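Local atomic coordinates of G-protein interacting protein 1 (Dictyostelium discoideum, PDB entry 5Z1N), a protein that probably binds heterotrimeric G proteins through their beta-gamma subunits and holds them in the cytosol during chemotaxis, its C-terminal helical domain carrying bound phospholipid. Residues L42-L45 with I46-F50; A63-D66 with R67-D71; F152-I155 with S156-K160. One frame throughout, in Å; residues are numbered along the deposited sequence.

Contact 1. Residues L42-L45 with I46-F50; sequences LKIL and IKVFF. With PEF (di-palmitoyl-3-sn-phosphatidylethanolamine), chain B.
A stretch of helix 31-53, residues 42-50, forms part of the wall of the phospholipid pocket in this TNFAIP8-like helical domain, and Leu-45 and Phe-49, one turn apart, carry the contact. Their side chains lie side by side, pointing the same way, and both touch the bound di-palmitoyl-phosphatidylethanolamine. CB of Leu-45 rests 3.9 Å from CE2 of the Phe-49 ring, and CD2 of Leu-45 comes equally close to that same ring carbon. With CG of Leu-45 anti to its carbonyl carbon (chi1 -76°), both methyls are carried out to the lipid, where CD1 lies 3.7 Å from C11 at the head of one acyl chain. Phe-49 meets the lipid nearer its head group: its CZ is 3.6 Å from the glycerol carbon C1, which approaches the ring obliquely. Leucine thus covers the start of a tail while phenylalanine covers the glycerol, so this part of the helix spans the junction between the polar and apolar parts of the ligand. Alongside, CG2 of Ile-44 and CG2 of Val-48 are a looser 4.4 Å apart, and the Ile-44 methyl CG2 lies 3.9 Å from C43, near the end of the second tail. The backbone is regular: Phe-49 N donates to Leu-45 O at 2.9 Å in an almost straight bond (176°), and Val-48 N binds Ile-44 O in the same manner. Lys-43 bonds through NZ to Asn-121 and Lys-47 to Tyr-51. Around this stretch, Leu-42 and Leu-45 pack on Ile-18 of helix 12-28, Ile-44 reaches both Thr-109 and Leu-113 of helix 92-113 and Leu-124 of helix 119-132, and Phe-49 touches Ile-167 in the C-terminal tail.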
# COMPACT_ATOMS: atom_id res chain seq x y z
N LEU A 42 -9.81 -0.77 -0.11
CA LEU A 42 -10.91 0.13 -0.43
C LEU A 42 -11.58 0.67 0.82
O LEU A 42 -11.86 1.87 0.92
CB LEU A 42 -11.93 -0.58 -1.32
CG LEU A 42 -11.46 -0.86 -2.75
CD1 LEU A 42 -12.41 -1.84 -3.43
CD2 LEU A 42 -11.36 0.44 -3.53
N LYS A 43 -11.84 -0.20 1.80
CA LYS A 43 -12.54 0.21 3.02
C LYS A 43 -11.75 1.26 3.79
O LYS A 43 -12.28 2.31 4.19
CB LYS A 43 -12.80 -1.03 3.87
CG LYS A 43 -13.20 -0.79 5.31
CD LYS A 43 -13.35 -2.14 6.01
CE LYS A 43 -14.23 -2.05 7.23
NZ LYS A 43 -14.61 -3.41 7.72
N ILE A 44 -10.45 0.99 4.01
CA ILE A 44 -9.60 1.93 4.74
C ILE A 44 -9.54 3.26 4.00
O ILE A 44 -9.73 4.33 4.60
CB ILE A 44 -8.20 1.33 4.94
CG1 ILE A 44 -8.28 0.03 5.74
CG2 ILE A 44 -7.28 2.34 5.62
CD1 ILE A 44 -7.02 -0.79 5.65
N LEU A 45 -9.26 3.22 2.69
CA LEU A 45 -9.17 4.44 1.91
C LEU A 45 -10.46 5.25 1.98
O LEU A 45 -10.44 6.45 2.26
CB LEU A 45 -8.85 4.11 0.45
CG LEU A 45 -7.42 3.70 0.10
CD1 LEU A 45 -7.42 3.08 -1.29
CD2 LEU A 45 -6.49 4.90 0.18
N ILE A 46 -11.59 4.59 1.72
CA ILE A 46 -12.88 5.27 1.73
C ILE A 46 -13.12 5.95 3.07
O ILE A 46 -13.60 7.09 3.13
CB ILE A 46 -14.01 4.28 1.39
CG1 ILE A 46 -13.94 3.87 -0.09
CG2 ILE A 46 -15.38 4.88 1.71
CD1 ILE A 46 -13.48 4.96 -1.01
N LYS A 47 -12.78 5.27 4.17
CA LYS A 47 -13.00 5.87 5.49
C LYS A 47 -12.11 7.09 5.69
O LYS A 47 -12.58 8.15 6.13
CB LYS A 47 -12.76 4.83 6.59
CG LYS A 47 -13.26 5.26 7.97
CD LYS A 47 -14.73 4.90 8.19
CE LYS A 47 -15.05 4.71 9.68
NZ LYS A 47 -16.52 4.60 9.95
N VAL A 48 -10.81 6.97 5.38
CA VAL A 48 -9.90 8.11 5.55
C VAL A 48 -10.39 9.30 4.74
O VAL A 48 -10.49 10.43 5.26
CB VAL A 48 -8.47 7.72 5.16
CG1 VAL A 48 -7.57 8.94 5.23
CG2 VAL A 48 -7.95 6.62 6.07
N PHE A 49 -10.70 9.08 3.46
CA PHE A 49 -11.21 10.16 2.62
C PHE A 49 -12.50 10.74 3.19
O PHE A 49 -12.73 11.95 3.11
CB PHE A 49 -11.43 9.66 1.19
CG PHE A 49 -10.16 9.30 0.47
CD1 PHE A 49 -9.06 10.13 0.52
CD2 PHE A 49 -10.08 8.12 -0.26
CE1 PHE A 49 -7.89 9.80 -0.15
CE2 PHE A 49 -8.92 7.79 -0.93
CZ PHE A 49 -7.83 8.62 -0.87
N PHE A 50 -13.35 9.88 3.76
CA PHE A 50 -14.62 10.34 4.30
C PHE A 50 -14.40 11.31 5.45
O PHE A 50 -15.04 12.37 5.51
CB PHE A 50 -15.46 9.14 4.76
CG PHE A 50 -16.75 9.52 5.44
CD1 PHE A 50 -17.89 9.77 4.69
CD2 PHE A 50 -16.82 9.63 6.82
CE1 PHE A 50 -19.08 10.12 5.31
CE2 PHE A 50 -18.01 9.98 7.44
CZ PHE A 50 -19.13 10.22 6.69
C2 PEF B . -7.04 8.83 -4.92
C1 PEF B . -7.18 10.12 -4.12
N PEF B . -4.61 15.37 -5.13
C3 PEF B . -6.50 9.09 -6.32
C4 PEF B . -5.72 13.89 -3.58
C5 PEF B . -5.16 15.29 -3.80
C10 PEF B . -6.50 6.60 -4.26
C11 PEF B . -5.77 5.63 -3.36
C12 PEF B . -5.21 4.44 -4.13
C13 PEF B . -4.24 3.70 -3.23
C14 PEF B . -3.72 2.40 -3.82
C15 PEF B . -2.51 1.94 -3.01
C16 PEF B . -2.00 0.58 -3.46
C17 PEF B . -0.59 0.31 -2.93
C18 PEF B . -0.45 0.66 -1.46
C19 PEF B . 0.46 -0.32 -0.73
C20 PEF B . 1.79 -0.53 -1.46
C21 PEF B . 2.07 -2.02 -1.65
C22 PEF B . 3.32 -2.25 -2.49
C23 PEF B . 3.37 -3.69 -3.01
C24 PEF B . 4.69 -3.95 -3.74
C25 PEF B . 4.68 -5.31 -4.40
C30 PEF B . -4.17 8.29 -6.49
C31 PEF B . -2.68 8.53 -6.40
C32 PEF B . -2.14 7.93 -5.11
C33 PEF B . -2.60 8.73 -3.89
C34 PEF B . -2.66 7.84 -2.66
C35 PEF B . -2.92 8.66 -1.40
C36 PEF B . -3.56 7.81 -0.30
C37 PEF B . -3.41 8.44 1.07
C38 PEF B . -4.22 7.67 2.12
C39 PEF B . -3.35 7.27 3.31
C40 PEF B . -4.16 6.53 4.38
C41 PEF B . -4.78 5.25 3.84
C42 PEF B . -3.73 4.24 3.40
C43 PEF B . -4.38 2.90 3.06
C44 PEF B . -3.35 1.88 2.58
C45 PEF B . -3.97 0.51 2.47
O4 PEF B . -7.40 6.24 -4.99
O5 PEF B . -4.61 7.19 -6.80
O2 PEF B . -6.11 8.00 -4.24
O3 PEF B . -5.11 9.35 -6.20
O1P PEF B . -9.01 13.21 -5.20
O2P PEF B . -7.95 12.53 -2.89
O3P PEF B . -7.44 11.21 -4.99
O4P PEF B . -6.54 13.51 -4.68
P PEF B . -7.86 12.64 -4.39

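Contact 2. Residues A63-D66 with R67-D71; sequences AKVD and RALRD. With PEF (di-palmitoyl-3-sn-phosphatidylethanolamine), chain B.
Val-65 and Leu-69 of helix 59-81 line the phosphatidylethanolamine pocket, while Asp-66 and Arg-70, also one turn apart, form a salt bridge beside them. The two apolar side chains run side by side, CG1 of Val-65 lying 3.9 Å from CD1 of Leu-69. Both methyls meet the same carbon in the middle of an acyl chain, with Leu-69 CD1 3.6 Å from C39 of the lipid. This is the i to i+4 spacing of an alpha helix, which gives the lipid one stripe and the ion pair the next. Arg-70 turns its NE and NH2 edge to the carboxylate, and both nitrogens bond to OD2 of Asp-66 at 3.0 Å, from the same face of the carboxylate. The oxygen lies close to the guanidinium plane, yet the two flat groups are inclined by 34°. A bend at chi3 (-75°) folds the arginine back toward Asp-66, whose OD1 receives a weak bond from NE and a further one from the backbone N of Leu-166. NH1 of Arg-70 reaches Thr-162 O, so the pair joins this helix to the C-terminal tail. A leucine in place of Arg-70 would probably leave the buried Asp-66 carboxylate without its charged mate and Thr-162 O without this donor. The backbone bond between the same two residues, from Arg-70 N to Asp-66 O, is 2.9 Å long.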
# COMPACT_ATOMS: atom_id res chain seq x y z
N ALA A 63 -0.14 14.16 7.61
CA ALA A 63 1.27 14.28 7.24
C ALA A 63 2.06 13.02 7.58
O ALA A 63 2.75 12.46 6.72
CB ALA A 63 1.88 15.50 7.94
N LYS A 64 1.93 12.55 8.82
CA LYS A 64 2.68 11.38 9.27
C LYS A 64 2.49 10.20 8.33
O LYS A 64 3.45 9.53 7.94
CB LYS A 64 2.25 11.00 10.69
CG LYS A 64 2.37 12.10 11.72
CD LYS A 64 2.18 11.53 13.12
CE LYS A 64 2.23 12.61 14.20
NZ LYS A 64 2.51 12.03 15.54
N VAL A 65 1.24 9.91 7.96
CA VAL A 65 1.00 8.79 7.05
C VAL A 65 1.60 9.11 5.69
O VAL A 65 2.35 8.30 5.12
CB VAL A 65 -0.51 8.49 6.95
CG1 VAL A 65 -0.75 7.22 6.14
CG2 VAL A 65 -1.12 8.36 8.33
N ASP A 66 1.34 10.31 5.19
CA ASP A 66 1.81 10.70 3.86
C ASP A 66 3.30 10.44 3.72
O ASP A 66 3.74 9.62 2.90
CB ASP A 66 1.48 12.18 3.62
CG ASP A 66 2.17 12.74 2.40
OD1 ASP A 66 1.74 12.42 1.28
OD2 ASP A 66 3.15 13.50 2.56
N ARG A 67 4.09 11.09 4.58
CA ARG A 67 5.54 10.91 4.54
C ARG A 67 5.91 9.44 4.57
O ARG A 67 6.68 8.96 3.73
CB ARG A 67 6.19 11.66 5.71
CG ARG A 67 6.46 13.12 5.42
CD ARG A 67 7.31 13.75 6.52
NE ARG A 67 6.49 14.40 7.54
CZ ARG A 67 6.02 15.64 7.44
NH1 ARG A 67 5.28 16.15 8.42
NH2 ARG A 67 6.28 16.37 6.37
N ALA A 68 5.33 8.69 5.52
CA ALA A 68 5.69 7.28 5.63
C ALA A 68 5.43 6.56 4.32
O ALA A 68 6.32 5.89 3.77
CB ALA A 68 4.91 6.63 6.78
N LEU A 69 4.23 6.75 3.76
CA LEU A 69 3.90 6.08 2.51
C LEU A 69 4.91 6.43 1.44
O LEU A 69 5.46 5.55 0.76
CB LEU A 69 2.49 6.45 2.07
CG LEU A 69 1.35 5.83 2.89
CD1 LEU A 69 0.01 6.38 2.41
CD2 LEU A 69 1.38 4.31 2.78
N ARG A 70 5.24 7.72 1.33
CA ARG A 70 6.16 8.13 0.27
C ARG A 70 7.52 7.49 0.49
O ARG A 70 8.10 6.93 -0.46
CB ARG A 70 6.23 9.65 0.20
CG ARG A 70 4.93 10.24 -0.36
CD ARG A 70 5.04 11.70 -0.74
NE ARG A 70 5.05 12.58 0.42
CZ ARG A 70 6.05 13.39 0.73
NH1 ARG A 70 7.13 13.44 -0.04
NH2 ARG A 70 5.98 14.16 1.81
N ASP A 71 7.98 7.45 1.74
CA ASP A 71 9.22 6.74 2.03
C ASP A 71 9.14 5.31 1.52
O ASP A 71 9.99 4.86 0.75
CB ASP A 71 9.51 6.74 3.54
CG ASP A 71 10.17 8.02 4.00
OD1 ASP A 71 10.08 8.32 5.21
OD2 ASP A 71 10.77 8.73 3.16
C2 PEF B . -7.04 8.83 -4.92
C1 PEF B . -7.18 10.12 -4.12
N PEF B . -4.61 15.37 -5.13
C3 PEF B . -6.50 9.09 -6.32
C4 PEF B . -5.72 13.89 -3.58
C5 PEF B . -5.16 15.29 -3.80
C10 PEF B . -6.50 6.60 -4.26
C11 PEF B . -5.77 5.63 -3.36
C12 PEF B . -5.21 4.44 -4.13
C13 PEF B . -4.24 3.70 -3.23
C14 PEF B . -3.72 2.40 -3.82
C15 PEF B . -2.51 1.94 -3.01
C16 PEF B . -2.00 0.58 -3.46
C17 PEF B . -0.59 0.31 -2.93
C18 PEF B . -0.45 0.66 -1.46
C19 PEF B . 0.46 -0.32 -0.73
C20 PEF B . 1.79 -0.53 -1.46
C21 PEF B . 2.07 -2.02 -1.65
C22 PEF B . 3.32 -2.25 -2.49
C23 PEF B . 3.37 -3.69 -3.01
C24 PEF B . 4.69 -3.95 -3.74
C25 PEF B . 4.68 -5.31 -4.40
C30 PEF B . -4.17 8.29 -6.49
C31 PEF B . -2.68 8.53 -6.40
C32 PEF B . -2.14 7.93 -5.11
C33 PEF B . -2.60 8.73 -3.89
C34 PEF B . -2.66 7.84 -2.66
C35 PEF B . -2.92 8.66 -1.40
C36 PEF B . -3.56 7.81 -0.30
C37 PEF B . -3.41 8.44 1.07
C38 PEF B . -4.22 7.67 2.12
C39 PEF B . -3.35 7.27 3.31
C40 PEF B . -4.16 6.53 4.38
C41 PEF B . -4.78 5.25 3.84
C42 PEF B . -3.73 4.24 3.40
C43 PEF B . -4.38 2.90 3.06
C44 PEF B . -3.35 1.88 2.58
C45 PEF B . -3.97 0.51 2.47
O4 PEF B . -7.40 6.24 -4.99
O5 PEF B . -4.61 7.19 -6.80
O2 PEF B . -6.11 8.00 -4.24
O3 PEF B . -5.11 9.35 -6.20
O1P PEF B . -9.01 13.21 -5.20
O2P PEF B . -7.95 12.53 -2.89
O3P PEF B . -7.44 11.21 -4.99
O4P PEF B . -6.54 13.51 -4.68
P PEF B . -7.86 12.64 -4.39

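Contact 3. Residues F152-I155 with S156-K160; sequences FLLI and SALNK
From CB to its hydroxyl, Ser-156 is bent back over the preceding turn of helix 151-158 and meets Phe-152 with both CB and OG. Its CB sits over one face of the Phe-152 ring, 4.1 Å from the centroid and 17° off the ring normal, a CH-pi contact. OG then stands between its own backbone N and carbonyl carbon (chi1 71°), which brings it to Phe-152 O, where it donates a short hydrogen bond of 2.6 Å. The same hydroxyl oxygen also lies above the middle of the ring, and Ser-156 OG comes within 3.2 Å of Leu-153 O. Phe-152 O takes a second bond from Ser-156 N, 2.8 Å long, and the two donors reach it from opposite faces of its carbonyl plane. One carbonyl is thereby gripped twice by a single residue, which fixes the serine rotation. On the buried side of the helix, the leucines Leu-154 and Leu-158 cross obliquely with their CD1 methyls 3.8 Å apart, and Leu-154 also reaches the lipid. Further along, the backbone bonding is less regular: Ala-157 N bonds to Leu-153 O at 136° and only weakly to Leu-154 O. Asn-159 N donates to Ile-155 O. Lys-160 curls back and its NZ bonds to Ser-156 O at 2.9 Å and to Asn-159 OD1 at 3.0 Å, linking this end of the segment to the turn before; ND2 of Asn-159 bonds to Asp-77. The short helix lies against two others. Leu-154 packs on Ser-20 and Val-21 of helix 12-28, Leu-158 touches Leu-17 of that helix and Phe-73 of helix 59-81, and Phe-152 and Ile-155 rest on Phe-80 near the end of the latter.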
# COMPACT_ATOMS: atom_id res chain seq x y z
N PHE A 152 6.02 -3.74 -12.86
CA PHE A 152 6.42 -2.48 -13.48
C PHE A 152 5.29 -1.46 -13.45
O PHE A 152 5.52 -0.27 -13.19
CB PHE A 152 6.88 -2.71 -14.92
CG PHE A 152 7.00 -1.43 -15.72
CD1 PHE A 152 8.10 -0.60 -15.55
CD2 PHE A 152 6.01 -1.06 -16.62
CE1 PHE A 152 8.22 0.57 -16.27
CE2 PHE A 152 6.12 0.12 -17.34
CZ PHE A 152 7.22 0.93 -17.17
N LEU A 153 4.06 -1.89 -13.73
CA LEU A 153 2.94 -0.95 -13.73
C LEU A 153 2.71 -0.37 -12.35
O LEU A 153 2.48 0.84 -12.20
CB LEU A 153 1.67 -1.65 -14.23
CG LEU A 153 1.75 -2.21 -15.65
CD1 LEU A 153 0.41 -2.77 -16.09
CD2 LEU A 153 2.22 -1.14 -16.62
N LEU A 154 2.80 -1.20 -11.31
CA LEU A 154 2.58 -0.73 -9.95
C LEU A 154 3.67 0.23 -9.52
O LEU A 154 3.39 1.34 -9.05
CB LEU A 154 2.50 -1.92 -8.99
CG LEU A 154 2.45 -1.51 -7.52
CD1 LEU A 154 1.21 -0.65 -7.25
CD2 LEU A 154 2.48 -2.73 -6.62
N ILE A 155 4.94 -0.17 -9.66
CA ILE A 155 6.02 0.69 -9.19
C ILE A 155 6.09 1.97 -10.01
O ILE A 155 6.29 3.06 -9.47
CB ILE A 155 7.36 -0.06 -9.22
CG1 ILE A 155 7.28 -1.33 -8.37
CG2 ILE A 155 8.48 0.85 -8.73
CD1 ILE A 155 6.81 -1.09 -6.94
N SER A 156 5.92 1.85 -11.33
CA SER A 156 5.96 3.03 -12.19
C SER A 156 4.78 3.96 -11.95
O SER A 156 4.87 5.14 -12.28
CB SER A 156 6.02 2.61 -13.66
OG SER A 156 4.78 2.08 -14.08
N ALA A 157 3.68 3.46 -11.38
CA ALA A 157 2.62 4.36 -10.96
C ALA A 157 2.90 4.96 -9.59
O ALA A 157 2.53 6.11 -9.32
CB ALA A 157 1.28 3.64 -10.97
N LEU A 158 3.58 4.21 -8.71
CA LEU A 158 3.83 4.67 -7.35
C LEU A 158 4.94 5.72 -7.29
O LEU A 158 4.87 6.66 -6.49
CB LEU A 158 4.19 3.48 -6.46
CG LEU A 158 3.05 2.54 -6.07
CD1 LEU A 158 3.57 1.44 -5.16
CD2 LEU A 158 1.91 3.30 -5.41
N ASN A 159 5.98 5.56 -8.11
CA ASN A 159 7.17 6.41 -7.98
C ASN A 159 6.95 7.82 -8.51
O ASN A 159 7.85 8.66 -8.35
CB ASN A 159 8.37 5.76 -8.68
CG ASN A 159 8.17 5.58 -10.18
OD1 ASN A 159 7.18 6.04 -10.76
ND2 ASN A 159 9.13 4.91 -10.82
N LYS A 160 5.81 8.10 -9.12
CA LYS A 160 5.50 9.47 -9.51
C LYS A 160 5.11 10.32 -8.32
O LYS A 160 5.19 11.55 -8.40
CB LYS A 160 4.37 9.49 -10.55
CG LYS A 160 4.53 8.50 -11.69
CD LYS A 160 5.81 8.75 -12.47
CE LYS A 160 5.87 7.88 -13.72
NZ LYS A 160 6.87 6.77 -13.61

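How the contacts relate
From the N terminus the chain passes first through contact 1 on helix 31-53, then contact 2 on the following helix 59-81, and much later contact 3 on the short helix 151-158. Each is local to one helix, so none closes a loop; the three are in series and neither nest nor cross. The centres of contact 1 and contact 2 lie about 16 Å apart. Contact 3 is centred about 17 Å from the centre of contact 2, and no contact touches another. The shared element is the phosphatidylethanolamine: contacts 1 and 2 both meet it, and Leu-154 of contact 3 does so too, which brings three helices of the TNFAIP8-like domain to one lipid.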